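Alpha-actinin-like protein 1 (Schizosaccharomyces pombe, PDB 5BVR) binds actin filaments through tandem calponin-homology domains, the part in this chain, and takes part in actin-ring formation and organisation, cytokinesis and septation. Local coordinates at residues A[93-96]-A[102-105]; A[72-77]-A[95-100]; A[133-138]-A[222-227]. One frame throughout, in Å; residues are numbered along the deposited sequence.

Interaction 1: residues A[93-96]-A[102-105]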
ATOM      1  N   PRO A  93       9.935  21.303  -1.988  1.00 18.30           N
ATOM      2  CA  PRO A  93       9.001  21.353  -3.119  1.00 18.61           C
ATOM      3  C   PRO A  93       9.635  21.088  -4.485  1.00 19.18           C
ATOM      4  O   PRO A  93       9.010  20.432  -5.315  1.00 19.42           O
ATOM      5  CB  PRO A  93       8.440  22.772  -3.034  1.00 20.86           C
ATOM      6  CG  PRO A  93       8.478  23.055  -1.577  1.00 22.49           C
ATOM      7  CD  PRO A  93       9.771  22.463  -1.093  1.00 22.09           C
ATOM      8  N   ALA A  94      10.834  21.612  -4.721  1.00 18.81           N
ATOM      9  CA  ALA A  94      11.466  21.443  -6.019  1.00 18.01           C
ATOM     10  C   ALA A  94      11.800  19.975  -6.287  1.00 17.08           C
ATOM     11  O   ALA A  94      11.824  19.547  -7.450  1.00 18.74           O
ATOM     12  CB  ALA A  94      12.723  22.320  -6.140  1.00 18.21           C
ATOM     13  N   ASP A  95      12.023  19.191  -5.233  1.00 19.55           N
ATOM     14  CA  ASP A  95      12.306  17.772  -5.426  1.00 18.80           C
ATOM     15  C   ASP A  95      11.122  17.063  -6.069  1.00 19.12           C
ATOM     16  O   ASP A  95      11.280  16.098  -6.833  1.00 20.71           O
ATOM     17  CB  ASP A  95      12.643  17.110  -4.095  1.00 18.19           C
ATOM     18  CG  ASP A  95      13.911  17.662  -3.469  1.00 19.76           C
ATOM     19  OD1 ASP A  95      14.927  17.803  -4.200  1.00 22.79           O
ATOM     20  OD2 ASP A  95      13.893  17.953  -2.256  1.00 24.08           O
ATOM     21  N   ILE A  96       9.916  17.519  -5.736  1.00 18.07           N
ATOM     22  CA  ILE A  96       8.707  16.949  -6.303  1.00 17.46           C
ATOM     23  C   ILE A  96       8.425  17.547  -7.682  1.00 18.39           C
ATOM     24  O   ILE A  96       8.163  16.818  -8.635  1.00 18.68           O
ATOM     25  CB  ILE A  96       7.505  17.093  -5.334  1.00 18.18           C
ATOM     26  CG1 ILE A  96       7.812  16.341  -4.026  1.00 26.06           C
ATOM     27  CG2 ILE A  96       6.247  16.568  -5.967  1.00 18.57           C
ATOM     28  CD1 ILE A  96       6.870  16.645  -2.899  1.00 34.43           C
ATOM     29  N   LYS A 102      13.355   8.963  -6.209  1.00 20.09           N
ATOM     30  CA  LYS A 102      13.724   8.402  -4.912  1.00 20.07           C
ATOM     31  C   LYS A 102      13.005   9.123  -3.775  1.00 18.77           C
ATOM     32  O   LYS A 102      12.430   8.494  -2.873  1.00 17.69           O
ATOM     33  CB  LYS A 102      15.231   8.498  -4.696  1.00 23.32           C
ATOM     34  CG  LYS A 102      15.699   7.879  -3.387  1.00 25.17           C
ATOM     35  CD  LYS A 102      17.149   8.234  -3.122  1.00 37.88           C
ATOM     36  CE  LYS A 102      17.634   7.639  -1.820  1.00 45.88           C
ATOM     37  NZ  LYS A 102      17.679   6.155  -1.892  1.00 55.75           N
ATOM     38  N   LEU A 103      13.013  10.451  -3.830  1.00 18.09           N
ATOM     39  CA  LEU A 103      12.414  11.227  -2.750  1.00 18.56           C
ATOM     40  C   LEU A 103      10.902  11.139  -2.811  1.00 17.78           C
ATOM     41  O   LEU A 103      10.248  11.086  -1.783  1.00 16.71           O
ATOM     42  CB  LEU A 103      12.891  12.676  -2.798  1.00 17.90           C
ATOM     43  CG  LEU A 103      14.390  12.857  -2.540  1.00 21.38           C
ATOM     44  CD1 LEU A 103      14.752  14.341  -2.578  1.00 21.96           C
ATOM     45  CD2 LEU A 103      14.796  12.264  -1.209  1.00 27.77           C
ATOM     46  N   ILE A 104      10.349  11.057  -4.009  1.00 16.52           N
ATOM     47  CA  ILE A 104       8.915  10.890  -4.177  1.00 15.76           C
ATOM     48  C   ILE A 104       8.438   9.558  -3.582  1.00 17.74           C
ATOM     49  O   ILE A 104       7.451   9.530  -2.857  1.00 16.37           O
ATOM     50  CB  ILE A 104       8.517  11.032  -5.656  1.00 16.27           C
ATOM     51  CG1 ILE A 104       8.577  12.518  -6.067  1.00 18.03           C
ATOM     52  CG2 ILE A 104       7.111  10.491  -5.879  1.00 18.85           C
ATOM     53  CD1 ILE A 104       8.521  12.742  -7.557  1.00 18.39           C
ATOM     54  N   LEU A 105       9.154   8.466  -3.859  1.00 16.60           N
ATOM     55  CA  LEU A 105       8.764   7.165  -3.303  1.00 15.14           C
ATOM     56  C   LEU A 105       8.876   7.188  -1.801  1.00 16.88           C
ATOM     57  O   LEU A 105       8.030   6.586  -1.121  1.00 17.82           O
ATOM     58  CB  LEU A 105       9.594   6.031  -3.887  1.00 17.61           C
ATOM     59  CG  LEU A 105       9.343   5.779  -5.376  1.00 19.35           C
ATOM     60  CD1 LEU A 105      10.244   4.657  -5.855  1.00 24.70           C
ATOM     61  CD2 LEU A 105       7.871   5.480  -5.701  1.00 23.04           C
TER
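Two helices come close here, the short one that carries D95 and I96 and the start of the long one that carries L103 and I104: the CA atoms of I96 and I104 are 6.4 Å apart, and those of D95 and L103 are 7.1 Å apart. D95 meets L103 with its carboxylate carbon. CG of D95 lies 3.5 Å from CD1 of L103, and both carboxylate oxygens stay near that same methyl. This is van der Waals contact only. The polar business of D95 is elsewhere: its OD2 accepts a hydrogen bond from the backbone N of G92, which probably limits how the carboxylate can turn. In L103 the CG is anti to the carbonyl carbon (chi1 -65°) and CD1 then runs on extended from CA (chi2 -179°), which carries this methyl across to D95. The segments belong to the first calponin-homology domain. Both lie in the actin-binding region. Here helix 93-97 is joined by a short turn to helix 101-117, the last helix of that domain. N100 sits in the turn, and its OD1 takes the backbone N of L103. I96 and I104 are both buried. Their CG1 atoms come within 4.4 Å. CD1 of I104 reaches further, to 4.2 Å from the carbonyl O of I96 and 4.4 Å from the carbonyl O of D95, so it lies against the end of the short helix. I91 also touches the side chains of both I96 and L103, and L39 lies against I104.

Interaction 2: residues A[72-77]-A[95-100]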
ATOM      1  N   GLU A  72       4.109  26.373  -5.226  1.00 17.43           N
ATOM      2  CA  GLU A  72       3.137  26.747  -4.203  1.00 16.91           C
ATOM      3  C   GLU A  72       2.266  25.560  -3.816  1.00 16.98           C
ATOM      4  O   GLU A  72       2.033  25.308  -2.623  1.00 20.48           O
ATOM      5  CB  GLU A  72       2.238  27.902  -4.678  1.00 18.87           C
ATOM      6  CG  GLU A  72       2.865  29.271  -4.643  1.00 28.67           C
ATOM      7  CD  GLU A  72       1.944  30.324  -5.230  1.00 32.48           C
ATOM      8  OE1 GLU A  72       0.796  29.987  -5.587  1.00 30.55           O
ATOM      9  OE2 GLU A  72       2.381  31.478  -5.351  1.00 33.68           O
ATOM     10  N   ASN A  73       1.772  24.841  -4.822  1.00 18.20           N
ATOM     11  CA  ASN A  73       0.930  23.673  -4.567  1.00 17.14           C
ATOM     12  C   ASN A  73       1.681  22.616  -3.786  1.00 17.25           C
ATOM     13  O   ASN A  73       1.179  22.094  -2.797  1.00 17.55           O
ATOM     14  CB  ASN A  73       0.381  23.036  -5.854  1.00 18.44           C
ATOM     15  CG  ASN A  73      -0.729  23.857  -6.506  1.00 19.35           C
ATOM     16  OD1 ASN A  73      -1.256  24.806  -5.923  1.00 20.72           O
ATOM     17  ND2 ASN A  73      -1.106  23.461  -7.705  1.00 21.89           N
ATOM     18  N   VAL A  74       2.894  22.300  -4.215  1.00 16.92           N
ATOM     19  CA  VAL A  74       3.623  21.256  -3.537  1.00 15.84           C
ATOM     20  C   VAL A  74       3.957  21.676  -2.099  1.00 16.27           C
ATOM     21  O   VAL A  74       3.882  20.858  -1.172  1.00 16.62           O
ATOM     22  CB  VAL A  74       4.893  20.878  -4.322  1.00 16.05           C
ATOM     23  CG1 VAL A  74       5.732  19.918  -3.526  1.00 15.51           C
ATOM     24  CG2 VAL A  74       4.532  20.248  -5.644  1.00 17.70           C
ATOM     25  N   ASN A  75       4.329  22.941  -1.920  1.00 17.77           N
ATOM     26  CA  ASN A  75       4.655  23.445  -0.603  1.00 16.72           C
ATOM     27  C   ASN A  75       3.427  23.336   0.320  1.00 19.38           C
ATOM     28  O   ASN A  75       3.560  22.974   1.483  1.00 19.49           O
ATOM     29  CB  ASN A  75       5.163  24.882  -0.692  1.00 19.64           C
ATOM     30  CG  ASN A  75       5.633  25.423   0.636  1.00 26.41           C
ATOM     31  OD1 ASN A  75       6.610  24.949   1.205  1.00 33.54           O
ATOM     32  ND2 ASN A  75       4.940  26.437   1.132  1.00 29.18           N
ATOM     33  N   LYS A  76       2.241  23.622  -0.215  1.00 18.21           N
ATOM     34  CA  LYS A  76       1.000  23.441   0.550  1.00 18.62           C
ATOM     35  C   LYS A  76       0.876  22.002   1.048  1.00 19.12           C
ATOM     36  O   LYS A  76       0.584  21.760   2.219  1.00 20.21           O
ATOM     37  CB  LYS A  76      -0.208  23.805  -0.323  1.00 17.45           C
ATOM     38  CG  LYS A  76      -1.543  23.641   0.337  1.00 22.02           C
ATOM     39  CD  LYS A  76      -2.631  24.085  -0.620  1.00 30.32           C
ATOM     40  CE  LYS A  76      -4.001  23.806  -0.085  1.00 38.55           C
ATOM     41  NZ  LYS A  76      -4.325  24.791   0.978  1.00 46.86           N
ATOM     42  N   ALA A  77       1.116  21.049   0.157  1.00 17.08           N
ATOM     43  CA  ALA A  77       1.050  19.638   0.524  1.00 16.08           C
ATOM     44  C   ALA A  77       2.064  19.290   1.600  1.00 17.91           C
ATOM     45  O   ALA A  77       1.737  18.601   2.565  1.00 17.52           O
ATOM     46  CB  ALA A  77       1.273  18.783  -0.693  1.00 17.28           C
ATOM     47  N   ASP A  95      12.023  19.191  -5.233  1.00 19.55           N
ATOM     48  CA  ASP A  95      12.306  17.772  -5.426  1.00 18.80           C
ATOM     49  C   ASP A  95      11.122  17.063  -6.069  1.00 19.12           C
ATOM     50  O   ASP A  95      11.280  16.098  -6.833  1.00 20.71           O
ATOM     51  CB  ASP A  95      12.643  17.110  -4.095  1.00 18.19           C
ATOM     52  CG  ASP A  95      13.911  17.662  -3.469  1.00 19.76           C
ATOM     53  OD1 ASP A  95      14.927  17.803  -4.200  1.00 22.79           O
ATOM     54  OD2 ASP A  95      13.893  17.953  -2.256  1.00 24.08           O
ATOM     55  N   ILE A  96       9.916  17.519  -5.736  1.00 18.07           N
ATOM     56  CA  ILE A  96       8.707  16.949  -6.303  1.00 17.46           C
ATOM     57  C   ILE A  96       8.425  17.547  -7.682  1.00 18.39           C
ATOM     58  O   ILE A  96       8.163  16.818  -8.635  1.00 18.68           O
ATOM     59  CB  ILE A  96       7.505  17.093  -5.334  1.00 18.18           C
ATOM     60  CG1 ILE A  96       7.812  16.341  -4.026  1.00 26.06           C
ATOM     61  CG2 ILE A  96       6.247  16.568  -5.967  1.00 18.57           C
ATOM     62  CD1 ILE A  96       6.870  16.645  -2.899  1.00 34.43           C
ATOM     63  N   VAL A  97       8.491  18.876  -7.785  1.00 18.11           N
ATOM     64  CA  VAL A  97       8.264  19.552  -9.062  1.00 18.60           C
ATOM     65  C   VAL A  97       9.199  19.000 -10.142  1.00 21.61           C
ATOM     66  O   VAL A  97       8.766  18.793 -11.277  1.00 22.70           O
ATOM     67  CB  VAL A  97       8.395  21.087  -8.930  1.00 19.16           C
ATOM     68  CG1 VAL A  97       8.326  21.789 -10.309  1.00 20.26           C
ATOM     69  CG2 VAL A  97       7.325  21.611  -7.985  1.00 19.83           C
ATOM     70  N   ASP A  98      10.448  18.699  -9.769  1.00 20.20           N
ATOM     71  CA  ASP A  98      11.453  18.211 -10.717  1.00 20.66           C
ATOM     72  C   ASP A  98      11.591  16.696 -10.784  1.00 20.37           C
ATOM     73  O   ASP A  98      12.496  16.185 -11.455  1.00 22.92           O
ATOM     74  CB  ASP A  98      12.792  18.860 -10.400  1.00 20.67           C
ATOM     75  CG  ASP A  98      12.786  20.356 -10.665  1.00 23.60           C
ATOM     76  OD1 ASP A  98      12.023  20.794 -11.548  1.00 23.91           O
ATOM     77  OD2 ASP A  98      13.558  21.042  -9.989  1.00 26.76           O
ATOM     78  N   GLY A  99      10.694  15.973 -10.114  1.00 19.65           N
ATOM     79  CA  GLY A  99      10.586  14.541 -10.335  1.00 22.15           C
ATOM     80  C   GLY A  99      11.706  13.688  -9.785  1.00 21.85           C
ATOM     81  O   GLY A  99      12.134  12.740 -10.446  1.00 22.96           O
ATOM     82  N   ASN A 100      12.188  14.008  -8.595  1.00 18.95           N
ATOM     83  CA  ASN A 100      13.148  13.152  -7.913  1.00 18.73           C
ATOM     84  C   ASN A 100      12.415  11.890  -7.441  1.00 18.39           C
ATOM     85  O   ASN A 100      11.761  11.896  -6.399  1.00 18.20           O
ATOM     86  CB  ASN A 100      13.782  13.888  -6.737  1.00 18.60           C
ATOM     87  CG  ASN A 100      14.924  13.107  -6.103  1.00 20.06           C
ATOM     88  OD1 ASN A 100      14.843  11.890  -5.900  1.00 20.94           O
ATOM     89  ND2 ASN A 100      16.017  13.811  -5.814  1.00 22.45           N
TER
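The carbonyl O of I96 is gripped by two groups: it accepts the backbone N of G99 at 3.1 Å and a weak hydrogen bond from S40 OG. The neighbouring V97 O is also bonded to S40 OG. One serine hydroxyl thus ties down the end of helix 93-97. The side chains of the same two residues turn to helix 67-83, where V74 meets both. CG1 of V74 lies 3.5 Å from CD1 of I96 and 3.8 Å from CB of I96, so it rests along the longer branch of the isoleucine. CG2 of V74 comes to 3.9 Å from CG2 of V97 and also nears CG2 of I96. A chi1 of 173° places V74 CG1 opposite the backbone N, against I96. Helix 93-97 ends in a Schellman motif. N100 N bonds D95 O at 2.9 Å, and G99, with positive phi, is the C' residue. N100 then caps the next helix. The packing joins this short helix to one of the long helices of the first calponin-homology domain. With an alanine at V74 both methyls go, and a gap is likely to open against I96 CD1 and V97 CG2. Beyond V74, L78 also touches I96, and L71 touches V97. D98 forms a salt bridge with R67.

Interaction 3: residues A[133-138]-A[222-227]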
ATOM      1  N   LEU A 133       1.873  -8.900  14.015  1.00 15.84           N
ATOM      2  CA  LEU A 133       1.233  -9.752  15.015  1.00 16.65           C
ATOM      3  C   LEU A 133      -0.141 -10.242  14.533  1.00 14.26           C
ATOM      4  O   LEU A 133      -0.461 -11.406  14.723  1.00 17.27           O
ATOM      5  CB  LEU A 133       1.130  -9.031  16.352  1.00 17.31           C
ATOM      6  CG  LEU A 133       0.539  -9.883  17.467  1.00 16.86           C
ATOM      7  CD1 LEU A 133       1.323 -11.153  17.674  1.00 20.81           C
ATOM      8  CD2 LEU A 133       0.512  -9.080  18.760  1.00 17.30           C
ATOM      9  N   TRP A 134      -0.936  -9.376  13.902  1.00 15.96           N
ATOM     10  CA  TRP A 134      -2.207  -9.796  13.328  1.00 14.95           C
ATOM     11  C   TRP A 134      -2.018 -10.953  12.351  1.00 14.94           C
ATOM     12  O   TRP A 134      -2.724 -11.957  12.408  1.00 17.18           O
ATOM     13  CB  TRP A 134      -2.896  -8.613  12.659  1.00 15.96           C
ATOM     14  CG  TRP A 134      -4.209  -8.920  12.021  1.00 16.53           C
ATOM     15  CD1 TRP A 134      -5.439  -8.901  12.630  1.00 16.63           C
ATOM     16  CD2 TRP A 134      -4.454  -9.247  10.644  1.00 16.12           C
ATOM     17  NE1 TRP A 134      -6.423  -9.187  11.718  1.00 19.48           N
ATOM     18  CE2 TRP A 134      -5.844  -9.406  10.495  1.00 16.23           C
ATOM     19  CE3 TRP A 134      -3.638  -9.398   9.518  1.00 15.07           C
ATOM     20  CZ2 TRP A 134      -6.424  -9.734   9.288  1.00 18.03           C
ATOM     21  CZ3 TRP A 134      -4.236  -9.712   8.312  1.00 16.04           C
ATOM     22  CH2 TRP A 134      -5.608  -9.872   8.208  1.00 17.68           C
ATOM     23  N   CYS A 135      -1.033 -10.833  11.478  1.00 15.15           N
ATOM     24  CA  CYS A 135      -0.755 -11.907  10.530  1.00 15.19           C
ATOM     25  C   CYS A 135      -0.380 -13.189  11.247  1.00 14.41           C
ATOM     26  O   CYS A 135      -0.815 -14.265  10.858  1.00 16.37           O
ATOM     27  CB  CYS A 135       0.378 -11.498   9.605  1.00 15.37           C
ATOM     28  SG  CYS A 135      -0.038 -10.169   8.418  1.00 15.75           S
ATOM     29  N   GLN A 136       0.447 -13.069  12.271  1.00 15.63           N
ATOM     30  CA  GLN A 136       0.848 -14.243  13.047  1.00 16.47           C
ATOM     31  C   GLN A 136      -0.325 -14.917  13.748  1.00 17.29           C
ATOM     32  O   GLN A 136      -0.454 -16.151  13.714  1.00 19.96           O
ATOM     33  CB  GLN A 136       1.935 -13.870  14.059  1.00 17.08           C
ATOM     34  CG  GLN A 136       3.212 -13.424  13.398  1.00 17.33           C
ATOM     35  CD  GLN A 136       4.233 -12.855  14.367  1.00 19.56           C
ATOM     36  OE1 GLN A 136       3.899 -12.341  15.434  1.00 19.82           O
ATOM     37  NE2 GLN A 136       5.498 -12.925  13.979  1.00 20.63           N
ATOM     38  N   ARG A 137      -1.177 -14.110  14.386  1.00 16.72           N
ATOM     39  CA  ARG A 137      -2.321 -14.674  15.095  1.00 17.67           C
ATOM     40  C   ARG A 137      -3.312 -15.324  14.133  1.00 16.68           C
ATOM     41  O   ARG A 137      -3.825 -16.427  14.396  1.00 19.79           O
ATOM     42  CB  ARG A 137      -3.002 -13.607  15.951  1.00 18.70           C
ATOM     43  CG  ARG A 137      -2.169 -13.136  17.147  1.00 21.01           C
ATOM     44  CD  ARG A 137      -2.094 -14.167  18.311  1.00 24.86           C
ATOM     45  NE  ARG A 137      -1.415 -13.550  19.455  1.00 23.44           N
ATOM     46  CZ  ARG A 137      -0.104 -13.565  19.669  1.00 26.31           C
ATOM     47  NH1 ARG A 137       0.711 -14.247  18.860  1.00 30.23           N
ATOM     48  NH2 ARG A 137       0.397 -12.899  20.703  1.00 26.08           N
ATOM     49  N   LYS A 138      -3.579 -14.667  13.012  1.00 16.98           N
ATOM     50  CA  LYS A 138      -4.540 -15.178  12.051  1.00 16.88           C
ATOM     51  C   LYS A 138      -4.043 -16.451  11.355  1.00 18.71           C
ATOM     52  O   LYS A 138      -4.853 -17.247  10.896  1.00 22.36           O
ATOM     53  CB  LYS A 138      -4.899 -14.126  11.003  1.00 17.81           C
ATOM     54  CG  LYS A 138      -5.730 -12.942  11.528  1.00 18.13           C
ATOM     55  CD  LYS A 138      -7.084 -13.372  12.069  1.00 18.35           C
ATOM     56  CE  LYS A 138      -7.953 -12.170  12.404  1.00 22.01           C
ATOM     57  NZ  LYS A 138      -9.330 -12.601  12.817  1.00 26.16           N
ATOM     58  N   THR A 222       2.297  -2.775   2.201  1.00 13.17           N
ATOM     59  CA  THR A 222       1.194  -1.984   1.663  1.00 13.89           C
ATOM     60  C   THR A 222       0.023  -2.889   1.281  1.00 14.50           C
ATOM     61  O   THR A 222      -1.147  -2.562   1.566  1.00 16.30           O
ATOM     62  CB  THR A 222       1.640  -1.158   0.442  1.00 14.48           C
ATOM     63  OG1 THR A 222       2.711  -0.296   0.835  1.00 15.83           O
ATOM     64  CG2 THR A 222       0.506  -0.289  -0.111  1.00 15.02           C
ATOM     65  N   TYR A 223       0.313  -4.005   0.611  1.00 13.63           N
ATOM     66  CA  TYR A 223      -0.702  -4.925   0.144  1.00 14.90           C
ATOM     67  C   TYR A 223      -1.335  -5.708   1.329  1.00 13.45           C
ATOM     68  O   TYR A 223      -2.567  -5.801   1.435  1.00 14.39           O
ATOM     69  CB  TYR A 223      -0.118  -5.869  -0.922  1.00 14.16           C
ATOM     70  CG  TYR A 223      -1.118  -6.862  -1.459  1.00 14.44           C
ATOM     71  CD1 TYR A 223      -2.288  -6.461  -2.084  1.00 14.98           C
ATOM     72  CD2 TYR A 223      -0.878  -8.211  -1.371  1.00 14.49           C
ATOM     73  CE1 TYR A 223      -3.211  -7.397  -2.562  1.00 15.94           C
ATOM     74  CE2 TYR A 223      -1.791  -9.149  -1.849  1.00 16.03           C
ATOM     75  CZ  TYR A 223      -2.939  -8.746  -2.446  1.00 16.26           C
ATOM     76  OH  TYR A 223      -3.850  -9.669  -2.901  1.00 16.77           O
ATOM     77  N   VAL A 224      -0.509  -6.221   2.232  1.00 13.41           N
ATOM     78  CA  VAL A 224      -1.012  -6.988   3.362  1.00 13.77           C
ATOM     79  C   VAL A 224      -1.903  -6.096   4.238  1.00 14.79           C
ATOM     80  O   VAL A 224      -2.911  -6.569   4.789  1.00 14.04           O
ATOM     81  CB  VAL A 224       0.140  -7.580   4.169  1.00 13.31           C
ATOM     82  CG1 VAL A 224      -0.359  -8.147   5.504  1.00 16.22           C
ATOM     83  CG2 VAL A 224       0.834  -8.661   3.359  1.00 16.20           C
ATOM     84  N   ALA A 225      -1.582  -4.808   4.370  1.00 12.53           N
ATOM     85  CA  ALA A 225      -2.441  -3.892   5.135  1.00 13.98           C
ATOM     86  C   ALA A 225      -3.872  -3.876   4.581  1.00 15.56           C
ATOM     87  O   ALA A 225      -4.846  -3.662   5.345  1.00 15.76           O
ATOM     88  CB  ALA A 225      -1.874  -2.468   5.127  1.00 14.89           C
ATOM     89  N   GLU A 226      -4.038  -4.092   3.277  1.00 14.95           N
ATOM     90  CA  GLU A 226      -5.389  -4.143   2.685  1.00 16.27           C
ATOM     91  C   GLU A 226      -6.180  -5.313   3.258  1.00 17.02           C
ATOM     92  O   GLU A 226      -7.395  -5.206   3.452  1.00 17.28           O
ATOM     93  CB  GLU A 226      -5.380  -4.259   1.155  1.00 18.27           C
ATOM     94  CG  GLU A 226      -4.737  -3.074   0.427  1.00 17.48           C
ATOM     95  CD  GLU A 226      -5.606  -1.840   0.343  1.00 25.78           C
ATOM     96  OE1 GLU A 226      -6.808  -1.928   0.655  1.00 26.94           O
ATOM     97  OE2 GLU A 226      -5.075  -0.780  -0.052  1.00 21.90           O
ATOM     98  N   TYR A 227      -5.510  -6.433   3.506  1.00 14.27           N
ATOM     99  CA  TYR A 227      -6.152  -7.578   4.131  1.00 15.54           C
ATOM    100  C   TYR A 227      -6.627  -7.241   5.540  1.00 15.61           C
ATOM    101  O   TYR A 227      -7.764  -7.528   5.912  1.00 15.70           O
ATOM    102  CB  TYR A 227      -5.214  -8.789   4.196  1.00 15.84           C
ATOM    103  CG  TYR A 227      -4.993  -9.490   2.866  1.00 15.99           C
ATOM    104  CD1 TYR A 227      -4.366  -8.843   1.812  1.00 17.04           C
ATOM    105  CD2 TYR A 227      -5.367 -10.805   2.682  1.00 17.02           C
ATOM    106  CE1 TYR A 227      -4.170  -9.490   0.597  1.00 19.81           C
ATOM    107  CE2 TYR A 227      -5.178 -11.447   1.486  1.00 18.72           C
ATOM    108  CZ  TYR A 227      -4.564 -10.796   0.452  1.00 17.82           C
ATOM    109  OH  TYR A 227      -4.392 -11.473  -0.725  1.00 17.53           O
TER
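W134 buries the most surface here, followed by V224 and Y227. W134 reaches helix 217-234 with the far corner of its six-membered ring. CH2 of W134 lies 3.9 Å from the backbone C of Y227 and 4.2 Å from its CB. The approach is oblique to the indole plane, and the tyrosine ring itself turns elsewhere. W134 CG is anti to the backbone N (chi1 180°), which swings the indole out from its helix to meet the other. CG of K138, one turn on, lies 3.7 Å above one face of the indole. F228 meets W134 edge-to-face, and L164 and E122 also touch it. V224 is the partner of C135. Its CG1 is 3.6 Å from C135 SG, an apolar contact. W155 also touches C135, and F161 touches V224. The contact brings together helix 127-138 and helix 217-234, the first and last long helices of the second calponin-homology domain, and all four touching residues are buried. A bound zinc ion lies about 6 Å from the side chain of W134. With chi1 of Y227 at -74°, its CG stands anti to the carbonyl carbon and the ring leads away from helix 127-138; CB, fixed by the backbone, is the side-chain atom nearest the indole. The OH of Y227 is hydrogen-bonded to the OH of Y223 at 2.9 Å, and CE1 of Y227 lies 3.3 Å above the plane of the Y223 ring, near the rim.

In the fold
Interactions 1 and 2 are neighbours in the first calponin-homology domain. Both use helix 93-97 and share D95 and I96, and P93 CA touches V74 CG1 at 3.6 Å. I96 thus touches helix 67-83 in one contact and helix 101-117 in the other. Interaction 2 is buried and wholly aliphatic. Interaction 1 is only partly buried, and its outer part sets a carboxylate against a methyl. Interaction 3 belongs to the second domain, with its centre about 29 Å from that of interaction 1 and on the opposite side of the chain's centre. It is buried too, but mixes an indole against tyrosine backbone and CB with a cysteine sulfur against a valine methyl.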